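Local coordinates for protein acarbose Kinase Mak1 (Uncultured bacterium, PDB 6WB4) that probably phosphorylates the antidiabetic drug acarbose with ATP, as a carbohydrate kinase of the pfkB family found in the human microbiome, at residues Thr58-Thr63 / Asp95-Ala100; Val117-Glu122 / Met127-Pro132; Asn263-Ser268 / Ala295-Thr300. All blocks are in the same frame, centred on the assembly; numbering follows the deposited sequence.

Interaction 1. Residues Thr58-Thr63 / Asp95-Ala100. With CA (calcium ion), chain J; AC1 (4,6-dideoxy-4-{[(1S,4R,5S,6S)-4,5,6-trihydroxy-3-(hydroxymethyl)cyclohex-2-en-1-yl]amino}-alpha-D-glucopyranose), chain D.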
loop_
_atom_site.group_PDB
_atom_site.type_symbol
_atom_site.label_atom_id
_atom_site.label_comp_id
_atom_site.label_asym_id
_atom_site.label_seq_id
_atom_site.Cartn_x
_atom_site.Cartn_y
_atom_site.Cartn_z
ATOM N N THR B 58 -4.230 5.711 -2.397
ATOM C CA THR B 58 -5.166 4.627 -2.135
ATOM C C THR B 58 -6.467 4.811 -2.908
ATOM O O THR B 58 -7.156 5.805 -2.719
ATOM C CB THR B 58 -5.505 4.526 -0.638
ATOM O OG1 THR B 58 -4.307 4.314 0.118
ATOM C CG2 THR B 58 -6.459 3.380 -0.393
ATOM N N VAL B 59 -6.803 3.852 -3.772
ATOM C CA VAL B 59 -8.072 3.873 -4.509
ATOM C C VAL B 59 -8.777 2.513 -4.550
ATOM O O VAL B 59 -8.193 1.481 -4.214
ATOM C CB VAL B 59 -7.895 4.356 -5.970
ATOM C CG1 VAL B 59 -7.141 5.673 -6.028
ATOM C CG2 VAL B 59 -7.230 3.293 -6.816
ATOM N N VAL B 60 -10.030 2.526 -4.992
ATOM C CA VAL B 60 -10.778 1.302 -5.234
ATOM C C VAL B 60 -10.202 0.649 -6.472
ATOM O O VAL B 60 -9.896 1.331 -7.442
ATOM C CB VAL B 60 -12.303 1.586 -5.431
ATOM C CG1 VAL B 60 -13.110 0.300 -5.549
ATOM C CG2 VAL B 60 -12.825 2.466 -4.323
ATOM N N GLY B 61 -9.983 -0.661 -6.427
ATOM C CA GLY B 61 -9.395 -1.335 -7.570
ATOM C C GLY B 61 -10.332 -1.313 -8.768
ATOM O O GLY B 61 -11.337 -0.605 -8.763
ATOM N N HIS B 62 -10.070 -2.145 -9.766
ATOM C CA HIS B 62 -10.891 -2.091 -10.968
ATOM C C HIS B 62 -11.665 -3.374 -11.264
ATOM O O HIS B 62 -12.465 -3.414 -12.198
ATOM C CB HIS B 62 -10.011 -1.730 -12.173
ATOM C CG HIS B 62 -9.036 -2.803 -12.554
ATOM N ND1 HIS B 62 -9.425 -3.995 -13.126
ATOM C CD2 HIS B 62 -7.688 -2.862 -12.446
ATOM C CE1 HIS B 62 -8.360 -4.747 -13.344
ATOM N NE2 HIS B 62 -7.293 -4.081 -12.942
ATOM N N THR B 63 -11.471 -4.394 -10.439
ATOM C CA THR B 63 -11.838 -5.748 -10.812
ATOM C C THR B 63 -13.350 -5.931 -10.970
ATOM O O THR B 63 -13.828 -6.482 -11.989
ATOM C CB THR B 63 -11.292 -6.734 -9.763
ATOM O OG1 THR B 63 -9.873 -6.575 -9.674
ATOM C CG2 THR B 63 -11.628 -8.171 -10.126
ATOM N N ASP B 95 -18.106 5.082 0.250
ATOM C CA ASP B 95 -18.129 6.508 -0.078
ATOM C C ASP B 95 -17.799 6.747 -1.538
ATOM O O ASP B 95 -18.320 7.669 -2.164
ATOM C CB ASP B 95 -17.160 7.275 0.815
ATOM C CG ASP B 95 -17.534 7.177 2.274
ATOM O OD1 ASP B 95 -18.723 6.894 2.553
ATOM O OD2 ASP B 95 -16.656 7.400 3.133
ATOM N N ALA B 96 -16.912 5.921 -2.073
ATOM C CA ALA B 96 -16.544 6.009 -3.477
ATOM C C ALA B 96 -17.735 5.654 -4.367
ATOM O O ALA B 96 -17.973 6.311 -5.380
ATOM C CB ALA B 96 -15.360 5.093 -3.778
ATOM N N TYR B 97 -18.481 4.615 -4.001
ATOM C CA TYR B 97 -19.668 4.258 -4.785
ATOM C C TYR B 97 -20.761 5.313 -4.647
ATOM O O TYR B 97 -21.478 5.606 -5.609
ATOM C CB TYR B 97 -20.197 2.876 -4.374
ATOM C CG TYR B 97 -19.537 1.770 -5.164
ATOM C CD1 TYR B 97 -18.231 1.377 -4.873
ATOM C CD2 TYR B 97 -20.194 1.141 -6.211
ATOM C CE1 TYR B 97 -17.601 0.392 -5.596
ATOM C CE2 TYR B 97 -19.574 0.146 -6.945
ATOM C CZ TYR B 97 -18.276 -0.225 -6.632
ATOM O OH TYR B 97 -17.643 -1.212 -7.350
ATOM N N SER B 98 -20.878 5.906 -3.465
ATOM C CA SER B 98 -21.889 6.931 -3.280
ATOM C C SER B 98 -21.594 8.147 -4.166
ATOM O O SER B 98 -22.467 8.617 -4.885
ATOM C CB SER B 98 -21.969 7.331 -1.809
ATOM O OG SER B 98 -22.943 8.339 -1.631
ATOM N N ALA B 99 -20.344 8.606 -4.152
ATOM C CA ALA B 99 -19.896 9.739 -4.968
ATOM C C ALA B 99 -20.048 9.491 -6.476
ATOM O O ALA B 99 -20.217 10.435 -7.246
ATOM C CB ALA B 99 -18.458 10.081 -4.644
ATOM N N ALA B 100 -19.969 8.229 -6.889
ATOM C CA ALA B 100 -20.128 7.849 -8.298
ATOM C C ALA B 100 -21.587 7.662 -8.717
ATOM O O ALA B 100 -21.894 7.555 -9.904
ATOM C CB ALA B 100 -19.352 6.569 -8.576
HETATM CA CA CA J . -14.885 -8.301 -13.532
HETATM C C1 AC1 D . -8.018 -14.251 -11.541
HETATM O O2 AC1 D . -5.856 -14.849 -12.463
HETATM C C2 AC1 D . -6.836 -13.803 -12.385
HETATM C C4A AC1 D . -4.999 -6.943 -11.909
HETATM C C3 AC1 D . -6.196 -12.530 -11.843
HETATM O O3 AC1 D . -5.318 -12.017 -12.856
HETATM C C4 AC1 D . -7.223 -11.458 -11.467
HETATM N N4A AC1 D . -6.623 -10.527 -10.522
HETATM C C5 AC1 D . -8.517 -12.010 -10.859
HETATM O O5 AC1 D . -8.971 -13.189 -11.517
HETATM C C6 AC1 D . -9.644 -10.989 -10.958
HETATM C C1B AC1 D . -5.657 -9.543 -10.987
HETATM C C2B AC1 D . -5.491 -8.400 -9.973
HETATM O O2B AC1 D . -6.360 -8.596 -8.848
HETATM C C3B AC1 D . -5.733 -7.020 -10.580
HETATM O O3B AC1 D . -5.297 -5.986 -9.683
HETATM O O4 AC1 D . -4.973 -5.610 -12.428
HETATM C C5B AC1 D . -5.793 -7.837 -12.795
HETATM C C7B AC1 D . -6.043 -9.074 -12.375
HETATM C C6B AC1 D . -6.350 -7.373 -14.116
HETATM O O6B AC1 D . -7.724 -7.782 -14.197
HETATM O O HOH W 1 -13.506 -10.019 -13.445
HETATM O O HOH W 2 -14.395 -7.864 -15.854
#

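Interaction 2. Residues Val117-Glu122 / Met127-Pro132. With AC1 (4,6-dideoxy-4-{[(1S,4R,5S,6S)-4,5,6-trihydroxy-3-(hydroxymethyl)cyclohex-2-en-1-yl]amino}-alpha-D-glucopyranose), chain D.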
loop_
_atom_site.group_PDB
_atom_site.type_symbol
_atom_site.label_atom_id
_atom_site.label_comp_id
_atom_site.label_asym_id
_atom_site.label_seq_id
_atom_site.Cartn_x
_atom_site.Cartn_y
_atom_site.Cartn_z
ATOM N N VAL B 117 -1.424 -4.146 -2.991
ATOM C CA VAL B 117 -0.400 -3.163 -3.304
ATOM C C VAL B 117 -0.028 -3.396 -4.764
ATOM O O VAL B 117 0.239 -4.528 -5.170
ATOM C CB VAL B 117 0.834 -3.249 -2.378
ATOM C CG1 VAL B 117 2.030 -2.528 -3.000
ATOM C CG2 VAL B 117 0.504 -2.691 -0.985
ATOM N N ASN B 118 -0.114 -2.334 -5.562
ATOM C CA ASN B 118 0.201 -2.396 -6.984
ATOM C C ASN B 118 1.464 -1.630 -7.299
ATOM O O ASN B 118 1.548 -0.428 -7.050
ATOM C CB ASN B 118 -0.936 -1.835 -7.838
ATOM C CG ASN B 118 -2.234 -2.577 -7.651
ATOM O OD1 ASN B 118 -3.311 -2.001 -7.785
ATOM N ND2 ASN B 118 -2.144 -3.859 -7.339
ATOM N N LEU B 119 2.450 -2.324 -7.845
ATOM C CA LEU B 119 3.677 -1.675 -8.270
ATOM C C LEU B 119 3.603 -1.349 -9.753
ATOM O O LEU B 119 3.462 -2.244 -10.586
ATOM C CB LEU B 119 4.879 -2.562 -7.963
ATOM C CG LEU B 119 4.946 -3.002 -6.498
ATOM C CD1 LEU B 119 6.177 -3.871 -6.244
ATOM C CD2 LEU B 119 4.935 -1.779 -5.583
ATOM N N VAL B 120 3.654 -0.059 -10.073
ATOM C CA VAL B 120 3.580 0.384 -11.459
ATOM C C VAL B 120 4.766 1.291 -11.808
ATOM O O VAL B 120 5.316 1.974 -10.941
ATOM C CB VAL B 120 2.250 1.125 -11.741
ATOM C CG1 VAL B 120 1.066 0.254 -11.352
ATOM C CG2 VAL B 120 2.191 2.454 -11.000
ATOM N N THR B 121 5.180 1.279 -13.071
ATOM C CA THR B 121 6.262 2.158 -13.504
ATOM C C THR B 121 5.797 3.035 -14.652
ATOM O O THR B 121 4.676 2.898 -15.137
ATOM C CB THR B 121 7.513 1.392 -13.963
ATOM O OG1 THR B 121 7.370 1.019 -15.336
ATOM C CG2 THR B 121 7.755 0.163 -13.101
ATOM N N GLU B 122 6.682 3.920 -15.092
ATOM C CA GLU B 122 6.393 4.862 -16.165
ATOM C C GLU B 122 6.015 4.199 -17.492
ATOM O O GLU B 122 5.184 4.730 -18.228
ATOM C CB GLU B 122 7.593 5.791 -16.359
ATOM C CG GLU B 122 7.823 6.729 -15.174
ATOM C CD GLU B 122 9.075 7.580 -15.317
ATOM O OE1 GLU B 122 9.946 7.236 -16.147
ATOM O OE2 GLU B 122 9.192 8.593 -14.593
HETATM N N MSE B 127 2.586 -4.515 -11.498
HETATM C CA MSE B 127 2.661 -5.737 -10.711
HETATM C C MSE B 127 1.823 -5.651 -9.452
HETATM O O MSE B 127 2.049 -4.793 -8.596
HETATM C CB MSE B 127 4.089 -6.070 -10.321
HETATM C CG MSE B 127 4.112 -7.262 -9.382
HETATM SE SE MSE B 127 5.839 -8.078 -9.099
HETATM C CE MSE B 127 5.218 -9.754 -8.323
ATOM N N SER B 128 0.873 -6.570 -9.333
ATOM C CA SER B 128 -0.115 -6.515 -8.273
ATOM C C SER B 128 0.139 -7.558 -7.187
ATOM O O SER B 128 0.220 -8.755 -7.460
ATOM C CB SER B 128 -1.519 -6.692 -8.860
ATOM O OG SER B 128 -2.489 -6.863 -7.840
ATOM N N LEU B 129 0.279 -7.088 -5.954
ATOM C CA LEU B 129 0.390 -7.978 -4.808
ATOM C C LEU B 129 -0.968 -8.021 -4.112
ATOM O O LEU B 129 -1.320 -7.114 -3.357
ATOM C CB LEU B 129 1.480 -7.491 -3.866
ATOM C CG LEU B 129 2.792 -7.211 -4.602
ATOM C CD1 LEU B 129 3.747 -6.443 -3.711
ATOM C CD2 LEU B 129 3.420 -8.518 -5.072
ATOM N N TYR B 130 -1.724 -9.083 -4.381
ATOM C CA TYR B 130 -3.135 -9.156 -4.020
ATOM C C TYR B 130 -3.394 -9.871 -2.688
ATOM O O TYR B 130 -2.988 -11.014 -2.503
ATOM C CB TYR B 130 -3.882 -9.844 -5.172
ATOM C CG TYR B 130 -5.381 -9.986 -5.028
ATOM C CD1 TYR B 130 -6.211 -8.870 -4.987
ATOM C CD2 TYR B 130 -5.973 -11.243 -4.983
ATOM C CE1 TYR B 130 -7.585 -9.006 -4.874
ATOM C CE2 TYR B 130 -7.344 -11.387 -4.872
ATOM C CZ TYR B 130 -8.145 -10.270 -4.818
ATOM O OH TYR B 130 -9.510 -10.425 -4.707
ATOM N N ASP B 131 -4.102 -9.205 -1.779
ATOM C CA ASP B 131 -4.512 -9.807 -0.508
ATOM C C ASP B 131 -6.031 -9.964 -0.471
ATOM O O ASP B 131 -6.750 -9.013 -0.177
ATOM C CB ASP B 131 -4.024 -8.959 0.681
ATOM C CG ASP B 131 -4.553 -9.450 2.029
ATOM O OD1 ASP B 131 -4.966 -10.626 2.152
ATOM O OD2 ASP B 131 -4.559 -8.645 2.986
ATOM N N PRO B 132 -6.517 -11.171 -0.789
ATOM C CA PRO B 132 -7.944 -11.518 -0.837
ATOM C C PRO B 132 -8.638 -11.536 0.534
ATOM O O PRO B 132 -9.862 -11.396 0.582
ATOM C CB PRO B 132 -7.942 -12.919 -1.466
ATOM C CG PRO B 132 -6.576 -13.444 -1.239
ATOM C CD PRO B 132 -5.671 -12.263 -1.295
HETATM C C1 AC1 D . -8.018 -14.251 -11.541
HETATM O O2 AC1 D . -5.856 -14.849 -12.463
HETATM C C2 AC1 D . -6.836 -13.803 -12.385
HETATM C C4A AC1 D . -4.999 -6.943 -11.909
HETATM C C3 AC1 D . -6.196 -12.530 -11.843
HETATM O O3 AC1 D . -5.318 -12.017 -12.856
HETATM C C4 AC1 D . -7.223 -11.458 -11.467
HETATM N N4A AC1 D . -6.623 -10.527 -10.522
HETATM C C5 AC1 D . -8.517 -12.010 -10.859
HETATM O O5 AC1 D . -8.971 -13.189 -11.517
HETATM C C6 AC1 D . -9.644 -10.989 -10.958
HETATM C C1B AC1 D . -5.657 -9.543 -10.987
HETATM C C2B AC1 D . -5.491 -8.400 -9.973
HETATM O O2B AC1 D . -6.360 -8.596 -8.848
HETATM C C3B AC1 D . -5.733 -7.020 -10.580
HETATM O O3B AC1 D . -5.297 -5.986 -9.683
HETATM O O4 AC1 D . -4.973 -5.610 -12.428
HETATM C C5B AC1 D . -5.793 -7.837 -12.795
HETATM C C7B AC1 D . -6.043 -9.074 -12.375
HETATM C C6B AC1 D . -6.350 -7.373 -14.116
HETATM O O6B AC1 D . -7.724 -7.782 -14.197
#

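Interaction 3. Residues Asn263-Ser268 / Ala295-Thr300. With ATP (adenosine-5'-triphosphate), chain H.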
loop_
_atom_site.group_PDB
_atom_site.type_symbol
_atom_site.label_atom_id
_atom_site.label_comp_id
_atom_site.label_asym_id
_atom_site.label_seq_id
_atom_site.Cartn_x
_atom_site.Cartn_y
_atom_site.Cartn_z
ATOM N N ASN B 263 -3.954 -1.097 -19.021
ATOM C CA ASN B 263 -4.452 -1.878 -17.896
ATOM C C ASN B 263 -5.835 -1.427 -17.480
ATOM O O ASN B 263 -6.055 -0.258 -17.171
ATOM C CB ASN B 263 -3.509 -1.796 -16.691
ATOM C CG ASN B 263 -2.341 -2.755 -16.800
ATOM O OD1 ASN B 263 -1.235 -2.364 -17.165
ATOM N ND2 ASN B 263 -2.592 -4.028 -16.498
ATOM N N GLY B 264 -6.776 -2.361 -17.504
ATOM C CA GLY B 264 -8.140 -2.061 -17.119
ATOM C C GLY B 264 -9.010 -1.945 -18.351
ATOM O O GLY B 264 -10.223 -1.742 -18.257
ATOM N N ALA B 265 -8.378 -2.079 -19.512
ATOM C CA ALA B 265 -9.065 -1.935 -20.787
ATOM C C ALA B 265 -10.183 -2.963 -20.902
ATOM O O ALA B 265 -11.294 -2.635 -21.319
ATOM C CB ALA B 265 -8.086 -2.073 -21.936
ATOM N N GLY B 266 -9.883 -4.200 -20.514
ATOM C CA GLY B 266 -10.838 -5.291 -20.575
ATOM C C GLY B 266 -12.152 -4.978 -19.886
ATOM O O GLY B 266 -13.223 -5.342 -20.384
ATOM N N ASP B 267 -12.091 -4.258 -18.770
ATOM C CA ASP B 267 -13.310 -3.901 -18.060
ATOM C C ASP B 267 -14.185 -2.983 -18.906
ATOM O O ASP B 267 -15.411 -3.124 -18.944
ATOM C CB ASP B 267 -12.971 -3.231 -16.736
ATOM C CG ASP B 267 -12.066 -4.082 -15.874
ATOM O OD1 ASP B 267 -12.059 -5.325 -16.051
ATOM O OD2 ASP B 267 -11.374 -3.511 -15.006
ATOM N N SER B 268 -13.544 -2.067 -19.618
ATOM C CA SER B 268 -14.263 -1.148 -20.485
ATOM C C SER B 268 -14.814 -1.828 -21.728
ATOM O O SER B 268 -15.891 -1.472 -22.218
ATOM C CB SER B 268 -13.364 0.017 -20.879
ATOM O OG SER B 268 -13.072 0.786 -19.726
ATOM N N ALA B 295 -10.493 1.120 -26.469
ATOM C CA ALA B 295 -9.581 2.156 -26.950
ATOM C C ALA B 295 -9.583 3.380 -26.043
ATOM O O ALA B 295 -8.538 3.990 -25.790
ATOM C CB ALA B 295 -9.937 2.560 -28.362
ATOM N N TRP B 296 -10.761 3.731 -25.547
ATOM C CA TRP B 296 -10.886 4.899 -24.697
ATOM C C TRP B 296 -10.080 4.730 -23.421
ATOM O O TRP B 296 -9.272 5.596 -23.066
ATOM C CB TRP B 296 -12.350 5.164 -24.360
ATOM C CG TRP B 296 -12.547 6.420 -23.588
ATOM C CD1 TRP B 296 -12.597 6.564 -22.229
ATOM C CD2 TRP B 296 -12.692 7.730 -24.138
ATOM N NE1 TRP B 296 -12.786 7.894 -21.902
ATOM C CE2 TRP B 296 -12.839 8.626 -23.061
ATOM C CE3 TRP B 296 -12.720 8.232 -25.443
ATOM C CZ2 TRP B 296 -13.011 9.990 -23.252
ATOM C CZ3 TRP B 296 -12.891 9.581 -25.629
ATOM C CH2 TRP B 296 -13.033 10.448 -24.542
ATOM N N ALA B 297 -10.272 3.588 -22.764
ATOM C CA ALA B 297 -9.562 3.279 -21.526
ATOM C C ALA B 297 -8.047 3.357 -21.708
ATOM O O ALA B 297 -7.337 3.855 -20.839
ATOM C CB ALA B 297 -9.963 1.900 -21.022
ATOM N N CYS B 298 -7.558 2.862 -22.839
ATOM C CA CYS B 298 -6.127 2.839 -23.110
ATOM C C CYS B 298 -5.488 4.224 -23.210
ATOM O O CYS B 298 -4.283 4.371 -23.005
ATOM C CB CYS B 298 -5.862 2.065 -24.391
ATOM S SG CYS B 298 -6.110 0.317 -24.194
ATOM N N GLY B 299 -6.296 5.237 -23.504
ATOM C CA GLY B 299 -5.780 6.583 -23.667
ATOM C C GLY B 299 -5.835 7.375 -22.381
ATOM O O GLY B 299 -5.643 8.587 -22.373
ATOM N N THR B 300 -6.115 6.679 -21.288
ATOM C CA THR B 300 -6.210 7.308 -19.983
ATOM C C THR B 300 -5.117 6.707 -19.099
ATOM O O THR B 300 -4.738 5.545 -19.254
ATOM C CB THR B 300 -7.615 7.118 -19.341
ATOM O OG1 THR B 300 -7.917 8.235 -18.499
ATOM C CG2 THR B 300 -7.698 5.838 -18.512
HETATM P PG ATP H . -7.513 -6.863 -17.434
HETATM O O1G ATP H . -6.285 -6.005 -17.229
HETATM O O2G ATP H . -7.311 -8.334 -17.149
HETATM O O3G ATP H . -8.780 -6.282 -16.853
HETATM P PB ATP H . -6.741 -7.512 -20.062
HETATM O O1B ATP H . -5.340 -7.031 -19.768
HETATM O O2B ATP H . -7.041 -8.994 -20.109
HETATM O O3B ATP H . -7.758 -6.812 -19.025
HETATM P PA ATP H . -6.388 -7.031 -22.817
HETATM O O1A ATP H . -6.463 -8.481 -23.238
HETATM O O2A ATP H . -5.038 -6.373 -22.646
HETATM O O3A ATP H . -7.224 -6.857 -21.450
HETATM O "O5'" ATP H . -7.266 -6.144 -23.842
HETATM C "C5'" ATP H . -8.691 -6.107 -23.726
HETATM C "C4'" ATP H . -9.347 -5.324 -24.865
HETATM O "O4'" ATP H . -9.094 -3.920 -24.739
HETATM C "C3'" ATP H . -8.852 -5.745 -26.241
HETATM O "O3'" ATP H . -9.781 -6.623 -26.876
HETATM C "C2'" ATP H . -8.730 -4.457 -27.029
HETATM O "O2'" ATP H . -9.846 -4.288 -27.910
HETATM C "C1'" ATP H . -8.696 -3.351 -25.989
HETATM N N9 ATP H . -7.270 -2.966 -25.898
HETATM C C8 ATP H . -6.414 -3.346 -24.928
HETATM N N7 ATP H . -5.171 -2.842 -25.142
HETATM C C5 ATP H . -5.227 -2.126 -26.281
HETATM C C6 ATP H . -4.273 -1.327 -27.077
HETATM N N6 ATP H . -2.985 -1.197 -26.684
HETATM N N1 ATP H . -4.734 -0.738 -28.203
HETATM C C2 ATP H . -6.017 -0.862 -28.598
HETATM N N3 ATP H . -6.939 -1.570 -27.925
HETATM C C4 ATP H . -6.611 -2.211 -26.778
#

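Interaction 1. Residues Thr58-Thr63 / Asp95-Ala100
Tyr97 meets Val60 obliquely, the valine methyl CG1 lying 4.5 Å from CE1 of the ring. The other flat group here is the imidazole of His62, which is turned to the bound ligand. One face has Thr63 OG1 above it, 4.2 Å from the plane of the His62 ring and displaced toward its rim. At the edge, O4 of AC1 lies near the ring plane and forms a hydrogen bond with His62 NE2 at 2.8 Å; the angle is 151° and either partner could be the donor. The exocyclic carbon C6B of the ligand lies in the plane at the same side, beyond CE1. On the far nitrogen, ND1, the ring has a weak hydrogen bond to Asp267, so both nitrogens have partners, which would help hold the rotation of the imidazole.

Val60 does its work with diverging methyls. With CG1 anti to the backbone N (chi1 -174°), CG2 is left beside that N and reaches Ala96 CB at 3.7 Å. The contact is wholly apolar and joins two parts of the ribokinase-type fold: strand 57-60, an outer strand of the small four-stranded sheet, and helix 88-100 of the large alpha/beta body. Asn65 of helix 65-73 touches both Val60 and Tyr97.

Past the strand end the chain turns into the substrate pocket. Thr63 splits its roles: its methyl CG2 packs on the sugar methyl C6 of AC1 at 3.5 Å, while its carbonyl O binds a calcium ion at 2.6 Å. Two waters also ligate that ion. Arg126 and Asp183 grip the same ligand with further hydrogen bonds.

Interaction 2. Residues Val117-Glu122 / Met127-Pro132
Val117 and Leu129 face each other as an antiparallel hydrogen-bonded pair, and both their peptide groups are used. Leu129 N donates a hydrogen bond to Val117 O at 2.7 Å, nearly along the C=O axis, while Val117 N returns the bond to Leu129 O at 3.0 Å. Leu119 and Met127, a selenomethionine, repeat the pattern: Met127 N binds Leu119 O in the carbonyl plane, and Leu119 N reaches Met127 O from a tilted position. Between these pairs Asn118 and Ser128 form the non-hydrogen-bonded one; the Asn118 backbone bonds His36 and Val38 of strand 34-39 instead, and its CA makes a bent CA-H...O contact with Met127 O.

Val117, Leu119, Met127 and Leu129 put their side chains on one face, where Leu119 CD1 and Leu129 CD1 come within 4.4 Å. Asn118 and Ser128 occupy the other. A chi1 of 170° swings the Ser128 hydroxyl away from its backbone N, toward O3B of AC1, for a weak 3.5 Å hydrogen bond. Tyr130 has ligand O2B over one ring face, toward the rim, and Pro132 N over the opposite face. Asp131 OD2 makes a salt bridge with Arg133 and accepts a hydrogen bond from Ile56 N of the second subunit.

Ser128 to Tyr130 pair in parallel with a strand of that subunit, so this beta hairpin carries the sheet across the dimer, resembling the beta-clasp of ribokinase, whose small sheet also lids the sugar site.

Interaction 3. Residues Asn263-Ser268 / Ala295-Thr300
The CA atoms of Ala265 and Ala297 come within 5.3 Å, where the first turn of helix 265-280, with Gly264 at the N-cap position (phi 104°), meets the last turn of helix 283-298. Such a close approach is possible because the side chains between them are small. The methyl of Ala297 points at the other helix, resting 3.9 Å from Ala265 CA and touching Ser268, whose OG is 3.5 Å from Ala297 CB. Cys298 completes the joint: its sulfur lies alongside the Ala265 methyl, SG to CB 3.8 Å.

The same two side chains form one wall of the nucleotide pocket. With chi1 at -72°, SG of Cys298 stands beside its backbone N and projects over a face of the adenine of ATP, almost straight above C5 at 3.3 Å. Ala265 CB comes in from that same side at the rim, near C8 and 3.5 Å from the ribose O4'. The start of the helix and the residue before it run along the triphosphate. Gly264 N is nearest O1G, and Gly266 N comes to 3.7 Å from the bridging O3B, where a bare CA leaves room for the phosphate chain. Asp267 OD1 approaches the gamma-phosphate oxygen O3G at 3.5 Å. The run Gly264-Ala265-Gly266-Asp267 is the GAGD signature of pfkB kinases, and the positive end of the helix it starts would probably favour the phosphates.

Helices 265-280 and 283-298 follow each other in the chain with only a short turn between them, so the start of one lies against the end of the other. Backbone bonds tie Cys298 to Val260 and Asp261, Arg257 makes a cation-pi contact with Trp296, and the loop between strands 226-230 and 236-240 supplies Gly235 O to ATP.

All three contacts supply residues to one probable reaction site; their centres are 17 to 18 Å apart. Interactions 1 and 2 both reach the small sheet and both touch AC1; their nearest atoms stay about 6 Å apart, with the ligand bridging them. Interaction 3 holds ATP from the large body. It joins interaction 1 directly, through His62 ND1 and Asp267 OD2 at 2.8 Å, while interaction 2 stays about 7 Å from it at nearest atoms. Donor and sugar meet in the middle: the gamma phosphorus PG of ATP is 3.4 Å from O6B of AC1, consistent with that hydroxyl being the phosphate acceptor.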